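Local coordinates for ribonuclease J (Methanolobus psychrophilus R15, PDB 5HAB), which probably degrades RNA as an exoribonuclease of the beta-CASP family, whose members carry a metallo-beta-lactamase fold, at residues 171-176 / 201-206; 180-185 / 191-196; 197-202 / 413-418; 428-431 / 437-440. The protein carries 1 engineered substitution. All blocks are in the same frame, centred on the assembly; numbering follows the deposited sequence.

Overall arrangement
Contacts 2 and 4 belong to the same six-stranded sheet of the metallo-beta-lactamase fold, and both are buried. Contact 2 is a hairpin in its middle, rich in backbone hydrogen bonds and apolar side chains; contact 4 packs an outermost strand on the helix that follows it, around one histidine. Contact 1, small and at the surface, packs a glutamine from a neighbouring strand's end on a proline and a glycine, with a water bridging to loop backbone. Contact 3 is largely buried and joins rings and opposite charges across 210 intervening residues. Contacts 1 and 3 share R201 and T202 and touch, their centres about 11 Å apart; F181 of contact 2 packs on F197 of contact 3.

Contact 1: 171-176 / 201-206; sequences NTQHSI and RTPTLG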
loop_
_atom_site.group_PDB
_atom_site.type_symbol
_atom_site.label_atom_id
_atom_site.label_comp_id
_atom_site.label_asym_id
_atom_site.label_seq_id
_atom_site.Cartn_x
_atom_site.Cartn_y
_atom_site.Cartn_z
ATOM N N ASN B 171 -24.862 -8.733 -27.528
ATOM C CA ASN B 171 -23.422 -8.982 -27.523
ATOM C C ASN B 171 -22.700 -7.941 -26.673
ATOM O O ASN B 171 -23.093 -6.774 -26.622
ATOM C CB ASN B 171 -22.856 -8.995 -28.951
ATOM C CG ASN B 171 -21.910 -7.844 -29.220
ATOM O OD1 ASN B 171 -22.324 -6.782 -29.683
ATOM N ND2 ASN B 171 -20.628 -8.051 -28.938
ATOM N N THR B 172 -21.660 -8.380 -25.978
ATOM C CA THR B 172 -20.792 -7.451 -25.273
ATOM C C THR B 172 -19.365 -7.976 -25.359
ATOM O O THR B 172 -19.113 -8.990 -26.017
ATOM C CB THR B 172 -21.221 -7.269 -23.802
ATOM O OG1 THR B 172 -20.516 -6.161 -23.230
ATOM C CG2 THR B 172 -20.931 -8.535 -22.990
ATOM N N GLN B 173 -18.430 -7.296 -24.703
ATOM C CA GLN B 173 -17.040 -7.734 -24.726
ATOM C C GLN B 173 -16.583 -8.165 -23.341
ATOM O O GLN B 173 -17.141 -7.732 -22.335
ATOM C CB GLN B 173 -16.132 -6.623 -25.258
ATOM C CG GLN B 173 -16.142 -6.478 -26.773
ATOM C CD GLN B 173 -15.405 -7.604 -27.471
ATOM O OE1 GLN B 173 -14.292 -7.971 -27.084
ATOM N NE2 GLN B 173 -16.015 -8.148 -28.518
ATOM N N HIS B 174 -15.555 -9.007 -23.304
ATOM C CA HIS B 174 -15.002 -9.523 -22.055
ATOM C C HIS B 174 -13.733 -10.312 -22.365
ATOM O O HIS B 174 -13.368 -10.474 -23.530
ATOM C CB HIS B 174 -16.022 -10.401 -21.322
ATOM C CG HIS B 174 -15.616 -10.765 -19.926
ATOM N ND1 HIS B 174 -15.227 -9.825 -18.997
ATOM C CD2 HIS B 174 -15.518 -11.966 -19.311
ATOM C CE1 HIS B 174 -14.918 -10.432 -17.864
ATOM N NE2 HIS B 174 -15.087 -11.732 -18.028
ATOM N N SER B 175 -13.064 -10.805 -21.328
ATOM C CA SER B 175 -11.814 -11.541 -21.494
ATOM C C SER B 175 -12.018 -12.958 -22.039
ATOM O O SER B 175 -11.089 -13.768 -22.061
ATOM C CB SER B 175 -11.072 -11.601 -20.161
ATOM O OG SER B 175 -11.943 -12.021 -19.129
ATOM N N ILE B 176 -13.239 -13.255 -22.466
ATOM C CA ILE B 176 -13.525 -14.497 -23.168
ATOM C C ILE B 176 -14.506 -14.155 -24.277
ATOM O O ILE B 176 -15.317 -13.232 -24.146
ATOM C CB ILE B 176 -14.062 -15.602 -22.224
ATOM C CG1 ILE B 176 -14.179 -16.935 -22.973
ATOM C CG2 ILE B 176 -15.403 -15.205 -21.621
ATOM C CD1 ILE B 176 -14.654 -18.103 -22.119
ATOM N N ARG B 201 -14.535 -0.613 -27.917
ATOM C CA ARG B 201 -14.920 -0.024 -29.192
ATOM C C ARG B 201 -13.984 -0.420 -30.317
ATOM O O ARG B 201 -14.268 -0.172 -31.486
ATOM C CB ARG B 201 -14.946 1.487 -29.025
ATOM C CG ARG B 201 -15.990 1.876 -27.992
ATOM C CD ARG B 201 -15.927 3.345 -27.594
ATOM N NE ARG B 201 -16.989 3.719 -26.648
ATOM C CZ ARG B 201 -16.955 3.426 -25.350
ATOM N NH1 ARG B 201 -15.934 2.736 -24.868
ATOM N NH2 ARG B 201 -17.945 3.787 -24.547
ATOM N N THR B 202 -12.879 -1.065 -29.955
ATOM C CA THR B 202 -11.943 -1.611 -30.930
ATOM C C THR B 202 -11.504 -3.016 -30.515
ATOM O O THR B 202 -10.329 -3.241 -30.229
ATOM C CB THR B 202 -10.691 -0.705 -31.101
ATOM O OG1 THR B 202 -9.990 -0.597 -29.855
ATOM C CG2 THR B 202 -11.085 0.693 -31.569
ATOM N N PRO B 203 -12.452 -3.971 -30.482
ATOM C CA PRO B 203 -12.100 -5.339 -30.089
ATOM C C PRO B 203 -11.193 -5.990 -31.120
ATOM O O PRO B 203 -11.174 -5.556 -32.268
ATOM C CB PRO B 203 -13.456 -6.059 -30.027
ATOM C CG PRO B 203 -14.498 -4.988 -30.161
ATOM C CD PRO B 203 -13.858 -3.869 -30.901
ATOM N N THR B 204 -10.454 -7.016 -30.719
ATOM C CA THR B 204 -9.592 -7.722 -31.653
ATOM C C THR B 204 -10.210 -9.033 -32.148
ATOM O O THR B 204 -9.587 -9.749 -32.932
ATOM C CB THR B 204 -8.211 -8.022 -31.036
ATOM O OG1 THR B 204 -8.362 -8.883 -29.904
ATOM C CG2 THR B 204 -7.524 -6.731 -30.600
ATOM N N LEU B 205 -11.423 -9.356 -31.704
ATOM C CA LEU B 205 -12.052 -10.603 -32.145
ATOM C C LEU B 205 -13.572 -10.543 -32.276
ATOM O O LEU B 205 -14.116 -10.832 -33.344
ATOM C CB LEU B 205 -11.678 -11.740 -31.193
ATOM C CG LEU B 205 -11.405 -13.090 -31.857
ATOM C CD1 LEU B 205 -10.442 -12.936 -33.021
ATOM C CD2 LEU B 205 -10.866 -14.089 -30.846
ATOM N N GLY B 206 -14.259 -10.184 -31.200
ATOM C CA GLY B 206 -15.710 -10.115 -31.217
ATOM C C GLY B 206 -16.266 -8.958 -32.025
ATOM O O GLY B 206 -15.658 -8.503 -32.994
HETATM O O HOH W 1 -11.540 -8.582 -28.151
#
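Where strand 166-172 runs out of the metallo-beta-lactamase sheet, Q173 lays its amide against P203 and G206 of the loop that leads to helix 211-220. CG stands opposite the carbonyl carbon (chi1 -79°), and a bend at chi2 (-73°) brings the amide toward that loop. The glutamine and proline side chains cross at about a right angle: CD of Q173 lies 3.6 Å from CB of P203, and the carbonyl oxygen OE1 is equally close to the same carbon. At the other end of the amide, NE2 of Q173 comes within 3.4 Å of CA of G206, an approach that the absence of a side chain permits.

Glutamine suits the place because both its polar atoms find partners. OE1 of Q173 accepts from a water at 3.0 Å, and that water in turn accepts from the backbone N of T204 at 3.2 Å. NE2 donates to the backbone oxygen of E207, just past the loop segment, so the rotation of the amide is fixed from two sides. Next in the chain, H174 packs on an RNA phosphate and its ring meets those of H104 and H410, while T204 and L205 touch helix 271-283. A strand end passing into the catalytic region, with a loop beside it reaching the beta-CASP domain, is consistent with the two-domain architecture of beta-CASP nucleases.

Contact 2: 180-185 / 191-196; sequences VFVAIH and VVYACD
CG1 of V182 packs 3.5 Å from CB of Y193 in the beta hairpin of strands 179-186 and 189-194, antiparallel neighbours in the metallo-beta-lactamase sheet. That methyl stands between the backbone N and the carbonyl carbon (chi1 48°), beside the root of the tyrosine. I184 and V191 extend this face, and both V182 and I184 also meet strand 49-53; branched residues fill such a layer between sheets well. On the opposite face A183 pairs with V192. Near the hairpin's open end, CB of A194 sits over the centre of the F181 ring, 3.5 Å from the centroid, a CH-pi contact that a small methyl fits.

Outward from these side chains, the backbones join V182 with Y193 and I184 with V191 as hydrogen-bonded pairs; the bond from I184 N to V191 O, at 2.9 Å, is nearly straight (175°). Past the last pair the strands are bridged by a water 2.9 Å from both V180 O and C195 N, accepting from the latter.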
loop_
_atom_site.group_PDB
_atom_site.type_symbol
_atom_site.label_atom_id
_atom_site.label_comp_id
_atom_site.label_asym_id
_atom_site.label_seq_id
_atom_site.Cartn_x
_atom_site.Cartn_y
_atom_site.Cartn_z
ATOM N N VAL B 180 -22.430 -12.201 -23.419
ATOM C CA VAL B 180 -23.670 -11.458 -23.644
ATOM C C VAL B 180 -24.241 -10.805 -22.375
ATOM O O VAL B 180 -24.093 -11.327 -21.267
ATOM C CB VAL B 180 -24.737 -12.378 -24.283
ATOM C CG1 VAL B 180 -24.282 -12.853 -25.656
ATOM C CG2 VAL B 180 -25.042 -13.573 -23.377
ATOM N N PHE B 181 -24.878 -9.649 -22.551
ATOM C CA PHE B 181 -25.881 -9.170 -21.611
ATOM C C PHE B 181 -27.117 -10.023 -21.834
ATOM O O PHE B 181 -27.402 -10.415 -22.974
ATOM C CB PHE B 181 -26.252 -7.695 -21.835
ATOM C CG PHE B 181 -25.145 -6.709 -21.552
ATOM C CD1 PHE B 181 -23.935 -7.112 -21.024
ATOM C CD2 PHE B 181 -25.344 -5.358 -21.802
ATOM C CE1 PHE B 181 -22.939 -6.192 -20.771
ATOM C CE2 PHE B 181 -24.354 -4.435 -21.547
ATOM C CZ PHE B 181 -23.149 -4.851 -21.032
ATOM N N VAL B 182 -27.881 -10.283 -20.781
ATOM C CA VAL B 182 -29.150 -10.972 -20.994
ATOM C C VAL B 182 -30.305 -10.093 -20.534
ATOM O O VAL B 182 -30.287 -9.548 -19.433
ATOM C CB VAL B 182 -29.171 -12.365 -20.301
ATOM C CG1 VAL B 182 -28.688 -12.276 -18.874
ATOM C CG2 VAL B 182 -30.569 -12.964 -20.344
ATOM N N ALA B 183 -31.289 -9.928 -21.416
ATOM C CA ALA B 183 -32.508 -9.191 -21.103
ATOM C C ALA B 183 -33.691 -10.149 -20.985
ATOM O O ALA B 183 -34.021 -10.871 -21.925
ATOM C CB ALA B 183 -32.787 -8.131 -22.160
ATOM N N ILE B 184 -34.309 -10.159 -19.813
ATOM C CA ILE B 184 -35.500 -10.948 -19.562
ATOM C C ILE B 184 -36.723 -10.059 -19.750
ATOM O O ILE B 184 -37.009 -9.191 -18.929
ATOM C CB ILE B 184 -35.460 -11.578 -18.162
ATOM C CG1 ILE B 184 -34.255 -12.511 -18.051
ATOM C CG2 ILE B 184 -36.753 -12.323 -17.866
ATOM C CD1 ILE B 184 -34.060 -13.089 -16.686
ATOM N N HIS B 185 -37.438 -10.271 -20.848
ATOM C CA HIS B 185 -38.631 -9.493 -21.138
ATOM C C HIS B 185 -39.845 -10.100 -20.446
ATOM O O HIS B 185 -40.132 -11.304 -20.583
ATOM C CB HIS B 185 -38.868 -9.395 -22.645
ATOM C CG HIS B 185 -37.745 -8.743 -23.390
ATOM N ND1 HIS B 185 -37.649 -7.376 -23.543
ATOM C CD2 HIS B 185 -36.673 -9.269 -24.027
ATOM C CE1 HIS B 185 -36.566 -7.089 -24.243
ATOM N NE2 HIS B 185 -35.957 -8.219 -24.550
ATOM N N VAL B 191 -35.761 -7.051 -17.482
ATOM C CA VAL B 191 -34.731 -7.136 -16.459
ATOM C C VAL B 191 -33.401 -7.423 -17.138
ATOM O O VAL B 191 -33.248 -8.436 -17.801
ATOM C CB VAL B 191 -35.055 -8.207 -15.414
ATOM C CG1 VAL B 191 -33.899 -8.354 -14.437
ATOM C CG2 VAL B 191 -36.341 -7.859 -14.671
ATOM N N VAL B 192 -32.436 -6.527 -16.975
ATOM C CA VAL B 192 -31.168 -6.666 -17.677
ATOM C C VAL B 192 -30.072 -7.097 -16.714
ATOM O O VAL B 192 -29.967 -6.599 -15.594
ATOM C CB VAL B 192 -30.783 -5.366 -18.403
ATOM C CG1 VAL B 192 -29.450 -5.519 -19.106
ATOM C CG2 VAL B 192 -31.861 -4.995 -19.407
ATOM N N TYR B 193 -29.282 -8.059 -17.170
ATOM C CA TYR B 193 -28.165 -8.609 -16.434
ATOM C C TYR B 193 -26.908 -8.373 -17.263
ATOM O O TYR B 193 -26.792 -8.858 -18.400
ATOM C CB TYR B 193 -28.411 -10.095 -16.159
ATOM C CG TYR B 193 -27.314 -10.875 -15.463
ATOM C CD1 TYR B 193 -26.212 -11.343 -16.167
ATOM C CD2 TYR B 193 -27.410 -11.193 -14.113
ATOM C CE1 TYR B 193 -25.219 -12.085 -15.542
ATOM C CE2 TYR B 193 -26.426 -11.934 -13.479
ATOM C CZ TYR B 193 -25.334 -12.378 -14.202
ATOM O OH TYR B 193 -24.352 -13.118 -13.585
ATOM N N ALA B 194 -25.981 -7.612 -16.685
ATOM C CA ALA B 194 -24.763 -7.202 -17.370
ATOM C C ALA B 194 -23.566 -7.382 -16.446
ATOM O O ALA B 194 -23.087 -6.430 -15.831
ATOM C CB ALA B 194 -24.869 -5.761 -17.825
ATOM N N CYS B 195 -23.078 -8.615 -16.371
ATOM C CA CYS B 195 -21.997 -8.960 -15.461
ATOM C C CYS B 195 -20.856 -9.632 -16.224
ATOM O O CYS B 195 -21.091 -10.342 -17.202
ATOM C CB CYS B 195 -22.520 -9.872 -14.353
ATOM S SG CYS B 195 -23.860 -9.153 -13.368
ATOM N N ASP B 196 -19.630 -9.407 -15.760
ATOM C CA ASP B 196 -18.418 -9.819 -16.476
ATOM C C ASP B 196 -18.406 -9.235 -17.879
ATOM O O ASP B 196 -18.422 -9.959 -18.873
ATOM C CB ASP B 196 -18.297 -11.339 -16.539
ATOM C CG ASP B 196 -17.614 -11.915 -15.323
ATOM O OD1 ASP B 196 -17.409 -11.174 -14.342
ATOM O OD2 ASP B 196 -17.268 -13.110 -15.353
HETATM O O HOH W 2 -23.730 -10.390 -18.593
#

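Contact 3: 197-202 / 413-418; sequences FKFDRT and REDHWE. With SO4 (sulfate ion), chain K.
Two torsions near 180° (chi2 171°, chi3 177°) let the long arginine R201 span from the loop after strand 189-194 to E418 on helix 413-423. Its NH2 reaches OE2 of E418 at 3.5 Å, a long, weak salt bridge with the carboxylate oxygen at the guanidinium edge and the two planes almost perpendicular. A water between R201 NH2 and D415 OD1 also links loop and helix, though its distances are doubtfully short. D415 is held chiefly through OD2, which accepts from the backbone N of T238 and Y412.

Phenylalanine rings suit the buried side, which needs apolar bulk. CE2 of F199 is 3.3 Å from the backbone oxygen of D415, and F197 turns its edge to the face of H416 in an offset edge-to-face pair, centroids 5.6 Å apart. At the helix start, NH2 of R413 makes a straight hydrogen bond (176°, 3.2 Å) to O3 of a sulfate ion, probably from the crystallisation liquor, which K395 of the second subunit also binds. E414 and W417 meet R400 of that subunit. The helix thus fits a late chain segment, of the RNA specificity family, returning to the metallo-beta-lactamase fold at a subunit interface.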
loop_
_atom_site.group_PDB
_atom_site.type_symbol
_atom_site.label_atom_id
_atom_site.label_comp_id
_atom_site.label_asym_id
_atom_site.label_seq_id
_atom_site.Cartn_x
_atom_site.Cartn_y
_atom_site.Cartn_z
ATOM N N PHE B 197 -18.361 -7.912 -17.951
ATOM C CA PHE B 197 -18.375 -7.242 -19.235
ATOM C C PHE B 197 -17.481 -6.022 -19.266
ATOM O O PHE B 197 -17.016 -5.526 -18.241
ATOM C CB PHE B 197 -19.786 -6.806 -19.595
ATOM C CG PHE B 197 -20.170 -5.484 -19.001
ATOM C CD1 PHE B 197 -20.609 -5.408 -17.690
ATOM C CD2 PHE B 197 -20.082 -4.314 -19.746
ATOM C CE1 PHE B 197 -20.958 -4.194 -17.136
ATOM C CE2 PHE B 197 -20.428 -3.101 -19.194
ATOM C CZ PHE B 197 -20.866 -3.041 -17.889
ATOM N N LYS B 198 -17.340 -5.495 -20.469
ATOM C CA LYS B 198 -16.457 -4.391 -20.741
ATOM C C LYS B 198 -16.886 -3.765 -22.057
ATOM O O LYS B 198 -17.150 -4.470 -23.029
ATOM C CB LYS B 198 -15.015 -4.900 -20.785
ATOM C CG LYS B 198 -14.108 -4.230 -21.773
ATOM C CD LYS B 198 -12.795 -4.984 -21.837
ATOM C CE LYS B 198 -11.753 -4.200 -22.602
ATOM N NZ LYS B 198 -10.407 -4.783 -22.407
ATOM N N PHE B 199 -17.008 -2.446 -22.078
ATOM C CA PHE B 199 -17.183 -1.751 -23.339
ATOM C C PHE B 199 -15.836 -1.762 -24.060
ATOM O O PHE B 199 -14.816 -1.373 -23.489
ATOM C CB PHE B 199 -17.671 -0.317 -23.118
ATOM C CG PHE B 199 -19.081 -0.224 -22.608
ATOM C CD1 PHE B 199 -19.965 -1.273 -22.780
ATOM C CD2 PHE B 199 -19.522 0.916 -21.958
ATOM C CE1 PHE B 199 -21.264 -1.189 -22.314
ATOM C CE2 PHE B 199 -20.821 1.007 -21.488
ATOM C CZ PHE B 199 -21.692 -0.046 -21.667
ATOM N N ASP B 200 -15.825 -2.211 -25.308
ATOM C CA ASP B 200 -14.602 -2.201 -26.102
ATOM C C ASP B 200 -14.952 -1.811 -27.530
ATOM O O ASP B 200 -15.568 -2.579 -28.264
ATOM C CB ASP B 200 -13.895 -3.560 -26.069
ATOM C CG ASP B 200 -12.469 -3.487 -26.594
ATOM O OD1 ASP B 200 -12.171 -2.558 -27.374
ATOM O OD2 ASP B 200 -11.645 -4.350 -26.225
ATOM N N ARG B 201 -14.535 -0.613 -27.917
ATOM C CA ARG B 201 -14.920 -0.024 -29.192
ATOM C C ARG B 201 -13.984 -0.420 -30.317
ATOM O O ARG B 201 -14.268 -0.172 -31.486
ATOM C CB ARG B 201 -14.946 1.487 -29.025
ATOM C CG ARG B 201 -15.990 1.876 -27.992
ATOM C CD ARG B 201 -15.927 3.345 -27.594
ATOM N NE ARG B 201 -16.989 3.719 -26.648
ATOM C CZ ARG B 201 -16.955 3.426 -25.350
ATOM N NH1 ARG B 201 -15.934 2.736 -24.868
ATOM N NH2 ARG B 201 -17.945 3.787 -24.547
ATOM N N THR B 202 -12.879 -1.065 -29.955
ATOM C CA THR B 202 -11.943 -1.611 -30.930
ATOM C C THR B 202 -11.504 -3.016 -30.515
ATOM O O THR B 202 -10.329 -3.241 -30.229
ATOM C CB THR B 202 -10.691 -0.705 -31.101
ATOM O OG1 THR B 202 -9.990 -0.597 -29.855
ATOM C CG2 THR B 202 -11.085 0.693 -31.569
ATOM N N ARG B 413 -15.453 2.821 -13.908
ATOM C CA ARG B 413 -16.510 3.689 -13.394
ATOM C C ARG B 413 -17.310 4.387 -14.500
ATOM O O ARG B 413 -18.539 4.374 -14.471
ATOM C CB ARG B 413 -15.919 4.716 -12.411
ATOM C CG ARG B 413 -16.956 5.646 -11.796
ATOM C CD ARG B 413 -16.368 6.659 -10.807
ATOM N NE ARG B 413 -15.500 6.040 -9.802
ATOM C CZ ARG B 413 -14.233 6.379 -9.574
ATOM N NH1 ARG B 413 -13.652 7.337 -10.288
ATOM N NH2 ARG B 413 -13.542 5.753 -8.629
ATOM N N GLU B 414 -16.629 4.982 -15.474
ATOM C CA GLU B 414 -17.318 5.757 -16.505
ATOM C C GLU B 414 -18.058 4.863 -17.499
ATOM O O GLU B 414 -19.057 5.276 -18.104
ATOM C CB GLU B 414 -16.329 6.662 -17.246
ATOM C CG GLU B 414 -15.573 7.625 -16.340
ATOM C CD GLU B 414 -16.488 8.382 -15.400
ATOM O OE1 GLU B 414 -17.518 8.907 -15.870
ATOM O OE2 GLU B 414 -16.172 8.471 -14.196
ATOM N N ASP B 415 -17.565 3.641 -17.672
ATOM C CA ASP B 415 -18.283 2.644 -18.456
ATOM C C ASP B 415 -19.636 2.352 -17.805
ATOM O O ASP B 415 -20.670 2.294 -18.479
ATOM C CB ASP B 415 -17.457 1.366 -18.584
ATOM C CG ASP B 415 -16.125 1.608 -19.265
ATOM O OD1 ASP B 415 -16.126 2.163 -20.381
ATOM O OD2 ASP B 415 -15.076 1.256 -18.679
ATOM N N HIS B 416 -19.627 2.194 -16.485
ATOM C CA HIS B 416 -20.868 2.004 -15.738
ATOM C C HIS B 416 -21.753 3.232 -15.807
ATOM O O HIS B 416 -22.973 3.119 -15.876
ATOM C CB HIS B 416 -20.572 1.655 -14.282
ATOM C CG HIS B 416 -20.200 0.222 -14.078
ATOM N ND1 HIS B 416 -21.070 -0.813 -14.352
ATOM C CD2 HIS B 416 -19.057 -0.352 -13.630
ATOM C CE1 HIS B 416 -20.478 -1.962 -14.080
ATOM N NE2 HIS B 416 -19.258 -1.712 -13.639
ATOM N N TRP B 417 -21.129 4.404 -15.791
ATOM C CA TRP B 417 -21.839 5.672 -15.916
ATOM C C TRP B 417 -22.656 5.710 -17.211
ATOM O O TRP B 417 -23.868 5.969 -17.205
ATOM C CB TRP B 417 -20.835 6.828 -15.870
ATOM C CG TRP B 417 -21.426 8.187 -16.002
ATOM C CD1 TRP B 417 -21.487 8.948 -17.130
ATOM C CD2 TRP B 417 -22.007 8.971 -14.955
ATOM N NE1 TRP B 417 -22.087 10.153 -16.857
ATOM C CE2 TRP B 417 -22.417 10.192 -15.529
ATOM C CE3 TRP B 417 -22.230 8.755 -13.594
ATOM C CZ2 TRP B 417 -23.034 11.194 -14.786
ATOM C CZ3 TRP B 417 -22.843 9.753 -12.857
ATOM C CH2 TRP B 417 -23.238 10.956 -13.455
ATOM N N GLU B 418 -21.988 5.417 -18.322
ATOM C CA GLU B 418 -22.646 5.447 -19.620
ATOM C C GLU B 418 -23.674 4.321 -19.775
ATOM O O GLU B 418 -24.728 4.519 -20.383
ATOM C CB GLU B 418 -21.602 5.390 -20.736
ATOM C CG GLU B 418 -20.687 6.614 -20.735
ATOM C CD GLU B 418 -19.987 6.837 -22.060
ATOM O OE1 GLU B 418 -19.297 7.871 -22.196
ATOM O OE2 GLU B 418 -20.131 5.988 -22.968
HETATM S S SO4 K . -10.449 7.917 -7.668
HETATM O O1 SO4 K . -9.086 8.230 -7.249
HETATM O O2 SO4 K . -10.891 8.886 -8.669
HETATM O O3 SO4 K . -10.478 6.574 -8.240
HETATM O O4 SO4 K . -11.338 7.972 -6.509
HETATM O O HOH W 3 -17.199 3.710 -22.162
#

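Contact 4: 428-431 / 437-440; sequences VIPA and MHSE. With nucleotides of chain D.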
loop_
_atom_site.group_PDB
_atom_site.type_symbol
_atom_site.label_atom_id
_atom_site.label_comp_id
_atom_site.label_asym_id
_atom_site.label_seq_id
_atom_site.Cartn_x
_atom_site.Cartn_y
_atom_site.Cartn_z
ATOM N N VAL B 428 -31.372 -0.506 -9.691
ATOM C CA VAL B 428 -30.038 -1.031 -9.964
ATOM C C VAL B 428 -29.569 -1.900 -8.812
ATOM O O VAL B 428 -29.766 -1.562 -7.645
ATOM C CB VAL B 428 -29.021 0.090 -10.224
ATOM C CG1 VAL B 428 -27.782 -0.484 -10.901
ATOM C CG2 VAL B 428 -29.630 1.177 -11.069
ATOM N N ILE B 429 -28.950 -3.026 -9.148
ATOM C CA ILE B 429 -28.430 -3.948 -8.148
ATOM C C ILE B 429 -27.000 -4.308 -8.520
ATOM O O ILE B 429 -26.769 -4.925 -9.561
ATOM C CB ILE B 429 -29.301 -5.219 -8.029
ATOM C CG1 ILE B 429 -30.749 -4.863 -7.678
ATOM C CG2 ILE B 429 -28.689 -6.210 -7.023
ATOM C CD1 ILE B 429 -31.646 -4.642 -8.887
ATOM N N PRO B 430 -26.033 -3.929 -7.674
ATOM C CA PRO B 430 -24.659 -4.345 -7.965
ATOM C C PRO B 430 -24.405 -5.796 -7.593
ATOM O O PRO B 430 -24.956 -6.293 -6.614
ATOM C CB PRO B 430 -23.812 -3.392 -7.106
ATOM C CG PRO B 430 -24.711 -2.994 -5.983
ATOM C CD PRO B 430 -26.098 -2.939 -6.582
ATOM N N ALA B 431 -23.565 -6.460 -8.377
ATOM C CA ALA B 431 -23.281 -7.879 -8.204
ATOM C C ALA B 431 -21.813 -8.157 -8.532
ATOM O O ALA B 431 -21.065 -7.231 -8.844
ATOM C CB ALA B 431 -24.191 -8.707 -9.090
ATOM N N MET B 437 -16.741 -3.382 -3.021
ATOM C CA MET B 437 -16.903 -3.057 -4.440
ATOM C C MET B 437 -18.290 -2.469 -4.677
ATOM O O MET B 437 -18.445 -1.474 -5.400
ATOM C CB MET B 437 -16.683 -4.298 -5.316
ATOM C CG MET B 437 -15.352 -5.015 -5.055
ATOM S SD MET B 437 -15.093 -6.501 -6.061
ATOM C CE MET B 437 -13.417 -6.941 -5.620
ATOM N N HIS B 438 -19.297 -3.073 -4.042
ATOM C CA HIS B 438 -20.668 -2.583 -4.159
ATOM C C HIS B 438 -20.751 -1.154 -3.620
ATOM O O HIS B 438 -21.468 -0.342 -4.173
ATOM C CB HIS B 438 -21.665 -3.484 -3.412
ATOM C CG HIS B 438 -21.612 -4.922 -3.821
ATOM N ND1 HIS B 438 -21.201 -5.332 -5.070
ATOM C CD2 HIS B 438 -21.899 -6.055 -3.130
ATOM C CE1 HIS B 438 -21.241 -6.651 -5.136
ATOM N NE2 HIS B 438 -21.659 -7.114 -3.971
ATOM N N SER B 439 -20.015 -0.850 -2.554
ATOM C CA SER B 439 -19.965 0.512 -2.011
ATOM C C SER B 439 -19.456 1.503 -3.050
ATOM O O SER B 439 -20.005 2.617 -3.200
ATOM C CB SER B 439 -19.075 0.569 -0.768
ATOM O OG SER B 439 -19.570 -0.291 0.242
ATOM N N GLU B 440 -18.417 1.090 -3.779
ATOM C CA GLU B 440 -17.911 1.931 -4.871
ATOM C C GLU B 440 -19.037 2.195 -5.871
ATOM O O GLU B 440 -19.336 3.362 -6.238
ATOM C CB GLU B 440 -16.743 1.260 -5.602
ATOM C CG GLU B 440 -15.672 0.640 -4.715
ATOM C CD GLU B 440 -14.678 1.645 -4.186
ATOM O OE1 GLU B 440 -14.725 2.820 -4.613
ATOM O OE2 GLU B 440 -13.837 1.249 -3.351
ATOM O OP3 A D 1 -7.530 -8.478 -15.072
ATOM P P A D 1 -9.006 -8.591 -14.990
ATOM O OP1 A D 1 -9.503 -9.230 -16.236
ATOM O OP2 A D 1 -9.550 -7.270 -14.590
ATOM O "O5'" A D 1 -9.329 -9.551 -13.769
ATOM C "C5'" A D 1 -8.693 -10.817 -13.626
ATOM C "C4'" A D 1 -9.468 -11.699 -12.680
ATOM O "O4'" A D 1 -9.272 -11.208 -11.324
ATOM C "C3'" A D 1 -10.976 -11.712 -12.919
ATOM O "O3'" A D 1 -11.517 -13.007 -12.672
ATOM C "C2'" A D 1 -11.504 -10.711 -11.895
ATOM O "O2'" A D 1 -12.836 -10.942 -11.486
ATOM C "C1'" A D 1 -10.519 -10.879 -10.738
ATOM N N9 A D 1 -10.341 -9.639 -9.973
ATOM C C8 A D 1 -10.242 -8.371 -10.501
ATOM N N7 A D 1 -10.098 -7.424 -9.607
ATOM C C5 A D 1 -10.108 -8.112 -8.400
ATOM C C6 A D 1 -9.995 -7.670 -7.068
ATOM N N6 A D 1 -9.844 -6.386 -6.723
ATOM N N1 A D 1 -10.043 -8.608 -6.094
ATOM C C2 A D 1 -10.195 -9.894 -6.443
ATOM N N3 A D 1 -10.311 -10.432 -7.658
ATOM C C4 A D 1 -10.261 -9.477 -8.607
#
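H438 of helix 435-447 lies against P430 and A431 of strand 427-431, the strand and the helix that follows it forming a beta-alpha unit at one side of the metallo-beta-lactamase sheet. CB of H438 starts the contact, 4.0 Å from CG of P430. With CG opposite the carbonyl carbon (chi1 -55°), the imidazole leans to the strand. Its ND1 then passes 3.8 Å from CB of P430, while the backbone oxygen of P430 sits over one face, offset toward the rim. Farther along, CE1 of H438 comes 3.8 Å from the oxygen of A431, which lies at the ring edge.

Both nitrogens have polar partners beyond these segments: ND1 is hydrogen-bonded to OG of S229 and NE2 to the backbone oxygen of Y34. Histidine suits this buried place: its flat ring packs beside the proline while each nitrogen has a hydrogen-bond partner in a loop. P430, compact and rigid, also touches Y441 one helical turn on, and I429 and A431 join the strand to strand 222-228. Just before the histidine, the extended M437 points to the RNA: its methyl CE lies above the base plane at the C6-N6 rim of A1 of chain D, 3.8 Å from N6.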